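Local coordinates for replication initiation and membrane attachment protein (Geobacillus stearothermophilus 10, PDB 5WTN) that probably takes part in assembling the bacterial primosome at the start and restart of DNA replication, as a tetramer, at residues L8-L22 / D100-P112. Numbering follows the deposited sequence.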
loop_
_atom_site.group_PDB
_atom_site.type_symbol
_atom_site.label_atom_id
_atom_site.label_comp_id
_atom_site.label_asym_id
_atom_site.label_seq_id
_atom_site.Cartn_x
_atom_site.Cartn_y
_atom_site.Cartn_z
ATOM N N LEU A 8 23.641 19.900 -15.847
ATOM C CA LEU A 8 22.922 20.181 -14.615
ATOM C C LEU A 8 23.764 20.943 -13.582
ATOM O O LEU A 8 24.864 20.512 -13.206
ATOM C CB LEU A 8 22.464 18.844 -14.009
ATOM C CG LEU A 8 21.712 18.804 -12.693
ATOM C CD1 LEU A 8 20.323 19.291 -12.934
ATOM C CD2 LEU A 8 21.727 17.386 -12.170
ATOM N N ILE A 9 23.236 22.063 -13.096
ATOM C CA ILE A 9 23.871 22.789 -11.986
ATOM C C ILE A 9 22.884 22.958 -10.825
ATOM O O ILE A 9 21.677 22.850 -11.018
ATOM C CB ILE A 9 24.433 24.162 -12.422
ATOM C CG1 ILE A 9 23.321 25.079 -12.924
ATOM C CG2 ILE A 9 25.463 23.997 -13.499
ATOM C CD1 ILE A 9 23.805 26.421 -13.371
ATOM N N ALA A 10 23.392 23.221 -9.624
ATOM C CA ALA A 10 22.561 23.215 -8.415
ATOM C C ALA A 10 21.366 24.162 -8.436
ATOM O O ALA A 10 20.372 23.906 -7.760
ATOM C CB ALA A 10 23.400 23.468 -7.181
ATOM N N VAL A 11 21.452 25.252 -9.193
ATOM C CA VAL A 11 20.375 26.236 -9.161
ATOM C C VAL A 11 19.341 25.958 -10.223
ATOM O O VAL A 11 18.364 26.713 -10.347
ATOM C CB VAL A 11 20.872 27.710 -9.309
ATOM C CG1 VAL A 11 21.625 28.156 -8.065
ATOM C CG2 VAL A 11 21.691 27.908 -10.597
ATOM N N ASP A 12 19.564 24.910 -11.014
ATOM C CA ASP A 12 18.570 24.505 -12.002
ATOM C C ASP A 12 17.316 24.022 -11.272
ATOM O O ASP A 12 17.379 23.502 -10.145
ATOM C CB ASP A 12 19.109 23.400 -12.918
ATOM C CG ASP A 12 20.100 23.916 -13.955
ATOM O OD1 ASP A 12 19.974 25.101 -14.343
ATOM O OD2 ASP A 12 20.994 23.134 -14.394
ATOM N N ARG A 13 16.155 24.193 -11.895
ATOM C CA ARG A 13 14.897 23.849 -11.232
ATOM C C ARG A 13 14.219 22.606 -11.808
ATOM O O ARG A 13 14.322 22.332 -13.003
ATOM C CB ARG A 13 13.930 25.036 -11.277
ATOM C CG ARG A 13 14.495 26.320 -10.691
ATOM C CD ARG A 13 13.417 27.380 -10.542
ATOM N NE ARG A 13 12.484 27.373 -11.665
ATOM C CZ ARG A 13 12.685 28.019 -12.809
ATOM N NH1 ARG A 13 13.791 28.730 -12.985
ATOM N NH2 ARG A 13 11.782 27.956 -13.777
ATOM N N TYR A 14 13.522 21.861 -10.951
ATOM C CA TYR A 14 12.763 20.701 -11.403
ATOM C C TYR A 14 11.328 20.684 -10.907
ATOM O O TYR A 14 10.937 21.423 -9.998
ATOM C CB TYR A 14 13.448 19.408 -10.995
ATOM C CG TYR A 14 13.448 19.149 -9.509
ATOM C CD1 TYR A 14 12.499 18.313 -8.922
ATOM C CD2 TYR A 14 14.418 19.705 -8.693
ATOM C CE1 TYR A 14 12.514 18.048 -7.555
ATOM C CE2 TYR A 14 14.439 19.442 -7.318
ATOM C CZ TYR A 14 13.482 18.618 -6.759
ATOM O OH TYR A 14 13.505 18.372 -5.406
ATOM N N THR A 15 10.546 19.826 -11.541
ATOM C CA THR A 15 9.273 19.396 -11.009
ATOM C C THR A 15 9.220 17.884 -11.186
ATOM O O THR A 15 9.856 17.349 -12.098
ATOM C CB THR A 15 8.112 20.065 -11.738
ATOM O OG1 THR A 15 6.887 19.538 -11.222
ATOM C CG2 THR A 15 8.166 19.784 -13.235
ATOM N N VAL A 16 8.497 17.194 -10.306
ATOM C CA VAL A 16 8.263 15.757 -10.452
ATOM C C VAL A 16 6.820 15.488 -10.836
ATOM O O VAL A 16 5.895 15.954 -10.166
ATOM C CB VAL A 16 8.485 15.010 -9.150
ATOM C CG1 VAL A 16 8.453 13.493 -9.409
ATOM C CG2 VAL A 16 9.765 15.434 -8.508
ATOM N N GLN A 17 6.619 14.696 -11.881
ATOM C CA GLN A 17 5.261 14.347 -12.313
ATOM C C GLN A 17 5.077 12.868 -12.681
ATOM O O GLN A 17 6.055 12.134 -12.924
ATOM C CB GLN A 17 4.820 15.285 -13.451
ATOM C CG GLN A 17 4.582 16.697 -12.937
ATOM C CD GLN A 17 4.366 17.726 -14.006
ATOM O OE1 GLN A 17 5.097 18.716 -14.069
ATOM N NE2 GLN A 17 3.345 17.534 -14.834
ATOM N N SER A 18 3.831 12.408 -12.685
ATOM C CA SER A 18 3.564 11.060 -13.176
ATOM C C SER A 18 2.150 10.939 -13.666
ATOM O O SER A 18 1.253 11.550 -13.084
ATOM C CB SER A 18 3.802 10.028 -12.072
ATOM O OG SER A 18 3.996 8.742 -12.626
ATOM N N ARG A 19 1.932 10.141 -14.711
ATOM C CA ARG A 19 0.565 9.741 -15.022
ATOM C C ARG A 19 0.249 8.355 -14.453
ATOM O O ARG A 19 -0.870 7.843 -14.590
ATOM C CB ARG A 19 0.184 9.908 -16.510
ATOM C CG ARG A 19 1.321 9.804 -17.527
ATOM C CD ARG A 19 1.699 11.159 -18.151
ATOM N NE ARG A 19 2.123 12.134 -17.142
ATOM C CZ ARG A 19 1.430 13.226 -16.810
ATOM N NH1 ARG A 19 0.280 13.508 -17.428
ATOM N NH2 ARG A 19 1.894 14.047 -15.873
ATOM N N GLY A 20 1.240 7.759 -13.801
ATOM C CA GLY A 20 1.040 6.502 -13.102
ATOM C C GLY A 20 0.967 6.698 -11.596
ATOM O O GLY A 20 1.279 7.773 -11.075
ATOM N N VAL A 21 0.538 5.661 -10.887
ATOM C CA VAL A 21 0.714 5.629 -9.437
ATOM C C VAL A 21 1.627 4.459 -9.103
ATOM O O VAL A 21 1.488 3.352 -9.633
ATOM C CB VAL A 21 -0.620 5.549 -8.654
ATOM C CG1 VAL A 21 -0.360 5.412 -7.145
ATOM C CG2 VAL A 21 -1.449 6.780 -8.927
ATOM N N LEU A 22 2.587 4.723 -8.242
ATOM C CA LEU A 22 3.605 3.749 -7.951
ATOM C C LEU A 22 3.068 2.997 -6.727
ATOM O O LEU A 22 2.727 3.624 -5.727
ATOM C CB LEU A 22 4.938 4.498 -7.708
ATOM C CG LEU A 22 5.099 5.738 -8.658
ATOM C CD1 LEU A 22 6.246 6.765 -8.361
ATOM C CD2 LEU A 22 5.184 5.322 -10.130
ATOM N N ASP A 100 18.862 32.831 -20.676
ATOM C CA ASP A 100 19.900 31.820 -20.443
ATOM C C ASP A 100 20.193 31.709 -18.938
ATOM O O ASP A 100 20.655 32.673 -18.306
ATOM C CB ASP A 100 21.176 32.100 -21.258
ATOM C CG ASP A 100 21.027 31.722 -22.737
ATOM O OD1 ASP A 100 20.351 30.717 -23.035
ATOM O OD2 ASP A 100 21.587 32.426 -23.605
ATOM N N GLU A 101 19.923 30.514 -18.403
ATOM C CA GLU A 101 19.863 30.221 -16.961
ATOM C C GLU A 101 18.584 30.748 -16.272
ATOM O O GLU A 101 17.955 31.719 -16.732
ATOM C CB GLU A 101 21.120 30.722 -16.203
ATOM C CG GLU A 101 22.468 30.132 -16.648
ATOM C CD GLU A 101 23.497 30.108 -15.516
ATOM O OE1 GLU A 101 23.195 30.643 -14.426
ATOM O OE2 GLU A 101 24.602 29.547 -15.706
ATOM N N PRO A 102 18.185 30.086 -15.169
ATOM C CA PRO A 102 18.468 28.675 -14.873
ATOM C C PRO A 102 17.449 27.727 -15.552
ATOM O O PRO A 102 16.269 28.085 -15.715
ATOM C CB PRO A 102 18.353 28.603 -13.338
ATOM C CG PRO A 102 18.317 30.040 -12.870
ATOM C CD PRO A 102 17.646 30.777 -13.990
ATOM N N LYS A 103 17.894 26.516 -15.886
ATOM C CA LYS A 103 17.058 25.525 -16.552
ATOM C C LYS A 103 15.869 25.033 -15.700
ATOM O O LYS A 103 15.924 25.018 -14.459
ATOM C CB LYS A 103 17.908 24.319 -16.949
ATOM C CG LYS A 103 18.905 24.535 -18.066
ATOM C CD LYS A 103 19.746 23.280 -18.184
ATOM C CE LYS A 103 20.544 23.187 -19.465
ATOM N NZ LYS A 103 21.276 21.883 -19.458
ATOM N N LEU A 104 14.798 24.622 -16.374
ATOM C CA LEU A 104 13.667 23.995 -15.689
ATOM C C LEU A 104 13.437 22.552 -16.183
ATOM O O LEU A 104 13.033 22.351 -17.323
ATOM C CB LEU A 104 12.399 24.829 -15.883
ATOM C CG LEU A 104 11.092 24.236 -15.349
ATOM C CD1 LEU A 104 11.183 23.969 -13.857
ATOM C CD2 LEU A 104 9.918 25.138 -15.665
ATOM N N PHE A 105 13.678 21.567 -15.320
ATOM C CA PHE A 105 13.480 20.156 -15.671
ATOM C C PHE A 105 12.114 19.616 -15.272
ATOM O O PHE A 105 11.576 19.983 -14.229
ATOM C CB PHE A 105 14.535 19.289 -14.997
ATOM C CG PHE A 105 15.899 19.516 -15.516
ATOM C CD1 PHE A 105 16.328 18.869 -16.655
ATOM C CD2 PHE A 105 16.757 20.405 -14.884
ATOM C CE1 PHE A 105 17.599 19.079 -17.153
ATOM C CE2 PHE A 105 18.034 20.628 -15.382
ATOM C CZ PHE A 105 18.453 19.961 -16.519
ATOM N N LEU A 106 11.560 18.740 -16.103
ATOM C CA LEU A 106 10.383 17.975 -15.728
ATOM C C LEU A 106 10.824 16.529 -15.536
ATOM O O LEU A 106 11.293 15.886 -16.467
ATOM C CB LEU A 106 9.334 18.065 -16.831
ATOM C CG LEU A 106 7.861 18.077 -16.417
ATOM C CD1 LEU A 106 6.975 18.447 -17.595
ATOM C CD2 LEU A 106 7.477 16.731 -15.838
ATOM N N TYR A 107 10.703 16.026 -14.319
ATOM C CA TYR A 107 11.039 14.637 -14.049
ATOM C C TYR A 107 9.768 13.832 -14.016
ATOM O O TYR A 107 8.989 13.928 -13.073
ATOM C CB TYR A 107 11.735 14.528 -12.700
ATOM C CG TYR A 107 13.126 15.081 -12.725
ATOM C CD1 TYR A 107 13.941 14.894 -13.830
ATOM C CD2 TYR A 107 13.622 15.813 -11.666
ATOM C CE1 TYR A 107 15.231 15.408 -13.875
ATOM C CE2 TYR A 107 14.914 16.336 -11.699
ATOM C CZ TYR A 107 15.715 16.132 -12.808
ATOM O OH TYR A 107 16.995 16.643 -12.856
ATOM N N GLU A 108 9.563 13.030 -15.051
ATOM C CA GLU A 108 8.319 12.270 -15.192
ATOM C C GLU A 108 8.558 10.818 -14.771
ATOM O O GLU A 108 9.230 10.045 -15.454
ATOM C CB GLU A 108 7.787 12.408 -16.632
ATOM C CG GLU A 108 6.812 11.352 -17.124
ATOM C CD GLU A 108 5.394 11.536 -16.593
ATOM O OE1 GLU A 108 5.136 12.538 -15.880
ATOM O OE2 GLU A 108 4.535 10.672 -16.888
ATOM N N LEU A 109 8.018 10.454 -13.618
ATOM C CA LEU A 109 8.271 9.122 -13.083
ATOM C C LEU A 109 7.494 8.036 -13.802
ATOM O O LEU A 109 6.301 8.169 -14.069
ATOM C CB LEU A 109 7.921 9.076 -11.608
ATOM C CG LEU A 109 9.013 9.505 -10.656
ATOM C CD1 LEU A 109 8.471 9.372 -9.279
ATOM C CD2 LEU A 109 10.213 8.590 -10.815
ATOM N N ARG A 110 8.163 6.937 -14.093
ATOM C CA ARG A 110 7.494 5.806 -14.712
ATOM C C ARG A 110 7.525 4.606 -13.772
ATOM O O ARG A 110 8.495 4.377 -13.057
ATOM C CB ARG A 110 8.173 5.500 -16.029
ATOM C CG ARG A 110 8.215 6.706 -16.966
ATOM C CD ARG A 110 8.582 6.280 -18.373
ATOM N NE ARG A 110 7.790 5.112 -18.767
ATOM C CZ ARG A 110 6.764 5.142 -19.615
ATOM N NH1 ARG A 110 6.411 6.280 -20.219
ATOM N NH2 ARG A 110 6.103 4.019 -19.868
ATOM N N PRO A 111 6.431 3.842 -13.742
ATOM C CA PRO A 111 6.371 2.627 -12.904
ATOM C C PRO A 111 7.207 1.513 -13.513
ATOM O O PRO A 111 7.422 1.498 -14.729
ATOM C CB PRO A 111 4.891 2.261 -12.939
ATOM C CG PRO A 111 4.211 3.584 -13.279
ATOM C CD PRO A 111 5.109 4.238 -14.250
ATOM N N PRO A 112 7.698 0.594 -12.682
ATOM C CA PRO A 112 8.487 -0.475 -13.296
ATOM C C PRO A 112 7.646 -1.387 -14.179
ATOM O O PRO A 112 6.422 -1.277 -14.251
ATOM C CB PRO A 112 9.042 -1.250 -12.090
ATOM C CG PRO A 112 8.252 -0.796 -10.925
ATOM C CD PRO A 112 7.731 0.566 -11.216
#
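Leu-8 sets CD1 3.6 Å from Phe-105 CE2, near the start of strand 104-109. Past the type I turn from Ile-9 to Asp-12, the Asp-12 carboxylate joins two backbones: OD1 accepts from Lys-103 N (3.0 Å) and OD2 from Ile-9 N (2.8 Å), each donor lying well out of the carboxylate plane. With CG anti to the carbonyl carbon (chi1 -75°), the carboxylate lies alongside Lys-103; Asp-12 CB sits in plane at the edge of the Phe-105 ring, near CE2. Without the carboxylate, as with an alanine here, the amides of Ile-9 and Lys-103 would probably lose these acceptors and the turn would be freer to shift. From Arg-13 to Gln-17 a parallel ladder of backbone bonds runs from Arg-13 N to Lys-103 O through to Leu-109 N and Gln-17 O. On one face Tyr-14 CB rests 3.5 Å from Tyr-107 CE2, the two rings obliquely inclined, while the Tyr-14 hydroxyl reaches Glu-52 of helix 40-55. On the other, Thr-15 CG2 lies 3.6 Å from Leu-106 CG, and the Gln-17 amide borders Leu-106 CD2. Ser-18 OG donates to Leu-109 O and accepts from Gly-20 N in an ST turn. Glu-108 OE2, in the guanidinium plane of Arg-19, receives NE at 2.8 Å in a salt bridge. Leu-22 CD1 closes on Leu-109 CD1. Strands 13-17 and 104-109 are thus the central parallel pair of a four-stranded mixed sheet, packed on helices in the N-terminal part of the chain.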